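Long-range contact in 5'-methylthioadenosine nucleosidase / s-adenosylhomocysteine nucleosidase (Brucella melitensis bv. 1, PDB 4PR3), which is a nucleosidase of the phosphorylase superfamily, with an alpha/beta fold that holds adenine in a pocket: residues Leu126-Val138 with Tyr171-Leu185. Numbering follows the deposited sequence.
Sequences LDLPETVELPFRV and YACLRACQAVGVPLL
V132 and L134 lay their methyl groups on L174, and this is the close-packed middle of the contact. V132 CG1 stands 3.7 Å from L174 CD2, the two side chains crossing at a slant, while L134 slides past L174 in the reverse direction and brings its CD2 to 4.0 Å from L174 CD1. With CG anti to the backbone N (chi1 -178°), the branched end of L174 is carried toward the 132-134 part of the other segment. Its CD2 touches both V132 and L134, and its CD1 meets L134. V106 on strand 100-108 also touches L174, and L134 CD1 reaches on to L184. Y171 turns the edge of its ring to V132 CG2 and stacks with Y108.

Past L134 the chain runs on over the start of strand 184-192. F136 CE2 sits 3.8 Å from P183 CB, P135 CG lies over the centre of the F136 ring, and L185 CD1 touches both F136 CB and V138 CG2. One water ties the backbones together: it accepts from F136 N and donates to L184 O, 2.9 Å from each.

The other end, around L126 and L128, is looser and partly open to solvent. Here L128 CD2 lies over one face of the R175 guanidinium, and L126 CD1 approaches R175 NH2 obliquely. The R175 chain, bent at chi2 and chi3, makes a weak hydrogen bond from NH1 to Q178 OE1; its NE forms a salt bridge to E62 of the second subunit, so this end borders the dimer interface.

Beyond the helix, a Schellman motif with G181 as C-prime residue turns the chain into strand 184-192. Strand 132-133, paired antiparallel with strand 100-108 of the mixed sheet, packs on helix 170-180, and the following loop crosses the start of strand 184-192: layered alpha/beta packing of the phosphorylase superfamily fold.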
loop_
_atom_site.group_PDB
_atom_site.type_symbol
_atom_site.label_atom_id
_atom_site.label_comp_id
_atom_site.label_asym_id
_atom_site.label_seq_id
_atom_site.Cartn_x
_atom_site.Cartn_y
_atom_site.Cartn_z
ATOM N N LEU A 126 4.040 0.573 -14.795
ATOM C CA LEU A 126 4.345 -0.707 -14.186
ATOM C C LEU A 126 3.895 -1.780 -15.154
ATOM O O LEU A 126 2.731 -1.800 -15.562
ATOM C CB LEU A 126 3.594 -0.852 -12.863
ATOM C CG LEU A 126 3.780 -2.166 -12.104
ATOM C CD1 LEU A 126 5.232 -2.339 -11.684
ATOM C CD2 LEU A 126 2.857 -2.227 -10.896
ATOM N N ASP A 127 4.795 -2.684 -15.524
ATOM C CA ASP A 127 4.394 -3.677 -16.495
ATOM C C ASP A 127 3.868 -4.831 -15.671
ATOM O O ASP A 127 4.626 -5.651 -15.154
ATOM C CB ASP A 127 5.615 -4.122 -17.306
ATOM C CG ASP A 127 5.243 -4.754 -18.636
ATOM O OD1 ASP A 127 4.328 -4.240 -19.311
ATOM O OD2 ASP A 127 5.878 -5.764 -19.010
ATOM N N LEU A 128 2.546 -4.870 -15.559
ATOM C CA LEU A 128 1.822 -5.961 -14.936
ATOM C C LEU A 128 0.441 -5.958 -15.574
ATOM O O LEU A 128 -0.078 -4.890 -15.904
ATOM C CB LEU A 128 1.736 -5.732 -13.429
ATOM C CG LEU A 128 2.040 -6.915 -12.506
ATOM C CD1 LEU A 128 3.353 -7.582 -12.881
ATOM C CD2 LEU A 128 2.073 -6.451 -11.061
ATOM N N PRO A 129 -0.179 -7.132 -15.739
ATOM C CA PRO A 129 -1.542 -7.060 -16.278
ATOM C C PRO A 129 -2.515 -6.678 -15.171
ATOM O O PRO A 129 -2.101 -6.550 -14.019
ATOM C CB PRO A 129 -1.800 -8.489 -16.754
ATOM C CG PRO A 129 -0.938 -9.334 -15.866
ATOM C CD PRO A 129 0.292 -8.518 -15.574
ATOM N N GLU A 130 -3.788 -6.508 -15.503
ATOM C CA GLU A 130 -4.766 -6.123 -14.497
ATOM C C GLU A 130 -5.013 -7.273 -13.537
ATOM O O GLU A 130 -5.300 -7.067 -12.363
ATOM C CB GLU A 130 -6.081 -5.706 -15.147
ATOM C CG GLU A 130 -7.112 -5.239 -14.149
ATOM C CD GLU A 130 -8.456 -5.887 -14.361
ATOM O OE1 GLU A 130 -9.188 -5.445 -15.271
ATOM O OE2 GLU A 130 -8.778 -6.839 -13.618
ATOM N N THR A 131 -4.900 -8.489 -14.051
ATOM C CA THR A 131 -5.063 -9.684 -13.239
ATOM C C THR A 131 -3.736 -10.431 -13.194
ATOM O O THR A 131 -3.215 -10.855 -14.223
ATOM C CB THR A 131 -6.179 -10.582 -13.798
ATOM O OG1 THR A 131 -7.450 -9.966 -13.553
ATOM C CG2 THR A 131 -6.155 -11.944 -13.140
ATOM N N VAL A 132 -3.177 -10.573 -11.998
ATOM C CA VAL A 132 -1.843 -11.138 -11.857
ATOM C C VAL A 132 -1.890 -12.580 -11.382
ATOM O O VAL A 132 -2.294 -12.855 -10.251
ATOM C CB VAL A 132 -0.984 -10.320 -10.885
ATOM C CG1 VAL A 132 0.463 -10.778 -10.958
ATOM C CG2 VAL A 132 -1.095 -8.837 -11.200
ATOM N N GLU A 133 -1.473 -13.490 -12.257
ATOM C CA GLU A 133 -1.425 -14.912 -11.938
ATOM C C GLU A 133 -0.429 -15.187 -10.823
ATOM O O GLU A 133 0.704 -14.714 -10.868
ATOM C CB GLU A 133 -1.027 -15.717 -13.176
ATOM C CG GLU A 133 -2.037 -15.670 -14.302
ATOM C CD GLU A 133 -3.337 -16.351 -13.934
ATOM O OE1 GLU A 133 -3.279 -17.444 -13.332
ATOM O OE2 GLU A 133 -4.413 -15.791 -14.240
ATOM N N LEU A 134 -0.853 -15.947 -9.820
ATOM C CA LEU A 134 0.074 -16.439 -8.810
ATOM C C LEU A 134 0.752 -17.704 -9.343
ATOM O O LEU A 134 0.140 -18.472 -10.092
ATOM C CB LEU A 134 -0.645 -16.695 -7.478
ATOM C CG LEU A 134 -1.180 -15.451 -6.749
ATOM C CD1 LEU A 134 -1.291 -15.688 -5.247
ATOM C CD2 LEU A 134 -0.325 -14.221 -7.029
ATOM N N PRO A 135 2.022 -17.920 -8.968
ATOM C CA PRO A 135 2.840 -18.981 -9.576
ATOM C C PRO A 135 2.446 -20.423 -9.239
ATOM O O PRO A 135 2.827 -21.318 -9.988
ATOM C CB PRO A 135 4.244 -18.689 -9.029
ATOM C CG PRO A 135 4.002 -17.997 -7.731
ATOM C CD PRO A 135 2.780 -17.148 -7.966
ATOM N N PHE A 136 1.712 -20.654 -8.156
ATOM C CA PHE A 136 1.562 -22.020 -7.648
ATOM C C PHE A 136 0.146 -22.593 -7.643
ATOM O O PHE A 136 -0.839 -21.868 -7.514
ATOM C CB PHE A 136 2.159 -22.126 -6.245
ATOM C CG PHE A 136 3.619 -21.794 -6.189
ATOM C CD1 PHE A 136 4.486 -22.271 -7.158
ATOM C CD2 PHE A 136 4.123 -20.990 -5.179
ATOM C CE1 PHE A 136 5.833 -21.965 -7.113
ATOM C CE2 PHE A 136 5.468 -20.681 -5.132
ATOM C CZ PHE A 136 6.325 -21.169 -6.101
ATOM N N ARG A 137 0.073 -23.912 -7.788
ATOM C CA ARG A 137 -1.173 -24.656 -7.670
ATOM C C ARG A 137 -0.933 -25.901 -6.830
ATOM O O ARG A 137 -0.130 -26.754 -7.196
ATOM C CB ARG A 137 -1.699 -25.064 -9.048
ATOM C CG ARG A 137 -2.026 -23.897 -9.971
ATOM C CD ARG A 137 -3.133 -23.026 -9.402
ATOM N NE ARG A 137 -3.448 -21.917 -10.296
ATOM C CZ ARG A 137 -2.867 -20.721 -10.244
ATOM N NH1 ARG A 137 -1.940 -20.464 -9.330
ATOM N NH2 ARG A 137 -3.219 -19.780 -11.105
ATOM N N VAL A 138 -1.627 -26.000 -5.702
ATOM C CA VAL A 138 -1.515 -27.168 -4.841
ATOM C C VAL A 138 -2.752 -28.043 -5.002
ATOM O O VAL A 138 -3.880 -27.554 -4.938
ATOM C CB VAL A 138 -1.350 -26.758 -3.362
ATOM C CG1 VAL A 138 -1.339 -27.984 -2.458
ATOM C CG2 VAL A 138 -0.078 -25.943 -3.182
ATOM N N TYR A 171 -2.886 -8.419 -2.637
ATOM C CA TYR A 171 -2.200 -7.724 -3.729
ATOM C C TYR A 171 -1.032 -6.880 -3.219
ATOM O O TYR A 171 -0.007 -6.752 -3.885
ATOM C CB TYR A 171 -3.162 -6.855 -4.545
ATOM C CG TYR A 171 -2.472 -6.066 -5.636
ATOM C CD1 TYR A 171 -2.305 -6.601 -6.909
ATOM C CD2 TYR A 171 -1.981 -4.788 -5.393
ATOM C CE1 TYR A 171 -1.665 -5.886 -7.903
ATOM C CE2 TYR A 171 -1.342 -4.070 -6.376
ATOM C CZ TYR A 171 -1.186 -4.621 -7.629
ATOM O OH TYR A 171 -0.548 -3.897 -8.608
ATOM N N ALA A 172 -1.196 -6.296 -2.039
ATOM C CA ALA A 172 -0.127 -5.517 -1.434
ATOM C C ALA A 172 1.038 -6.424 -1.037
ATOM O O ALA A 172 2.201 -6.026 -1.118
ATOM C CB ALA A 172 -0.645 -4.752 -0.233
ATOM N N CYS A 173 0.718 -7.644 -0.611
ATOM C CA CYS A 173 1.741 -8.625 -0.271
ATOM C C CYS A 173 2.528 -9.017 -1.510
ATOM O O CYS A 173 3.750 -9.157 -1.464
ATOM C CB CYS A 173 1.112 -9.873 0.346
ATOM S SG CYS A 173 0.306 -9.601 1.937
ATOM N N LEU A 174 1.811 -9.188 -2.617
ATOM C CA LEU A 174 2.410 -9.598 -3.877
ATOM C C LEU A 174 3.468 -8.616 -4.351
ATOM O O LEU A 174 4.589 -9.010 -4.678
ATOM C CB LEU A 174 1.336 -9.754 -4.953
ATOM C CG LEU A 174 1.869 -10.226 -6.307
ATOM C CD1 LEU A 174 2.560 -11.574 -6.157
ATOM C CD2 LEU A 174 0.756 -10.302 -7.332
ATOM N N ARG A 175 3.106 -7.337 -4.392
ATOM C CA ARG A 175 4.020 -6.303 -4.864
ATOM C C ARG A 175 5.247 -6.209 -3.970
ATOM O O ARG A 175 6.342 -5.924 -4.442
ATOM C CB ARG A 175 3.311 -4.952 -4.953
ATOM C CG ARG A 175 2.164 -4.930 -5.942
ATOM C CD ARG A 175 2.634 -5.221 -7.364
ATOM N NE ARG A 175 3.593 -4.227 -7.836
ATOM C CZ ARG A 175 4.857 -4.494 -8.150
ATOM N NH1 ARG A 175 5.323 -5.733 -8.056
ATOM N NH2 ARG A 175 5.654 -3.519 -8.565
ATOM N N ALA A 176 5.054 -6.464 -2.680
ATOM C CA ALA A 176 6.160 -6.503 -1.730
ATOM C C ALA A 176 7.082 -7.692 -2.008
ATOM O O ALA A 176 8.306 -7.559 -1.979
ATOM C CB ALA A 176 5.632 -6.557 -0.305
ATOM N N CYS A 177 6.488 -8.850 -2.284
ATOM C CA CYS A 177 7.256 -10.056 -2.577
ATOM C C CYS A 177 7.976 -9.963 -3.920
ATOM O O CYS A 177 9.111 -10.415 -4.053
ATOM C CB CYS A 177 6.353 -11.290 -2.553
ATOM S SG CYS A 177 5.647 -11.672 -0.933
ATOM N N GLN A 178 7.313 -9.380 -4.913
ATOM C CA GLN A 178 7.919 -9.198 -6.227
ATOM C C GLN A 178 9.075 -8.214 -6.151
ATOM O O GLN A 178 10.047 -8.321 -6.899
ATOM C CB GLN A 178 6.882 -8.709 -7.239
ATOM C CG GLN A 178 5.883 -9.774 -7.663
ATOM C CD GLN A 178 4.812 -9.234 -8.596
ATOM O OE1 GLN A 178 4.442 -8.059 -8.529
ATOM N NE2 GLN A 178 4.309 -10.093 -9.472
ATOM N N ALA A 179 8.963 -7.259 -5.232
ATOM C CA ALA A 179 9.989 -6.242 -5.042
ATOM C C ALA A 179 11.314 -6.847 -4.585
ATOM O O ALA A 179 12.379 -6.411 -5.020
ATOM C CB ALA A 179 9.513 -5.191 -4.054
ATOM N N VAL A 180 11.249 -7.831 -3.689
ATOM C CA VAL A 180 12.450 -8.531 -3.234
ATOM C C VAL A 180 12.705 -9.883 -3.924
ATOM O O VAL A 180 13.708 -10.540 -3.657
ATOM C CB VAL A 180 12.452 -8.719 -1.705
ATOM C CG1 VAL A 180 12.368 -7.371 -1.009
ATOM C CG2 VAL A 180 11.306 -9.612 -1.283
ATOM N N GLY A 181 11.799 -10.299 -4.803
ATOM C CA GLY A 181 12.000 -11.514 -5.577
ATOM C C GLY A 181 11.550 -12.829 -4.954
ATOM O O GLY A 181 11.953 -13.898 -5.410
ATOM N N VAL A 182 10.725 -12.764 -3.912
ATOM C CA VAL A 182 10.158 -13.968 -3.304
ATOM C C VAL A 182 8.802 -14.307 -3.939
ATOM O O VAL A 182 8.018 -13.408 -4.245
ATOM C CB VAL A 182 9.992 -13.796 -1.778
ATOM C CG1 VAL A 182 9.606 -15.112 -1.117
ATOM C CG2 VAL A 182 11.276 -13.266 -1.168
ATOM N N PRO A 183 8.533 -15.602 -4.173
ATOM C CA PRO A 183 7.208 -15.990 -4.673
ATOM C C PRO A 183 6.147 -15.973 -3.571
ATOM O O PRO A 183 6.476 -16.106 -2.391
ATOM C CB PRO A 183 7.431 -17.415 -5.184
ATOM C CG PRO A 183 8.578 -17.923 -4.385
ATOM C CD PRO A 183 9.474 -16.736 -4.169
ATOM N N LEU A 184 4.886 -15.812 -3.964
ATOM C CA LEU A 184 3.782 -15.692 -3.016
ATOM C C LEU A 184 2.707 -16.755 -3.254
ATOM O O LEU A 184 2.407 -17.102 -4.395
ATOM C CB LEU A 184 3.157 -14.296 -3.113
ATOM C CG LEU A 184 1.879 -14.046 -2.306
ATOM C CD1 LEU A 184 2.180 -13.920 -0.822
ATOM C CD2 LEU A 184 1.136 -12.826 -2.817
ATOM N N LEU A 185 2.131 -17.263 -2.168
ATOM C CA LEU A 185 1.013 -18.200 -2.244
ATOM C C LEU A 185 -0.111 -17.739 -1.315
ATOM O O LEU A 185 0.114 -17.529 -0.126
ATOM C CB LEU A 185 1.481 -19.607 -1.867
ATOM C CG LEU A 185 0.515 -20.792 -1.959
ATOM C CD1 LEU A 185 1.300 -22.062 -2.249
ATOM C CD2 LEU A 185 -0.307 -20.959 -0.685
HETATM O O HOH W 1 0.888 -19.124 -5.774
#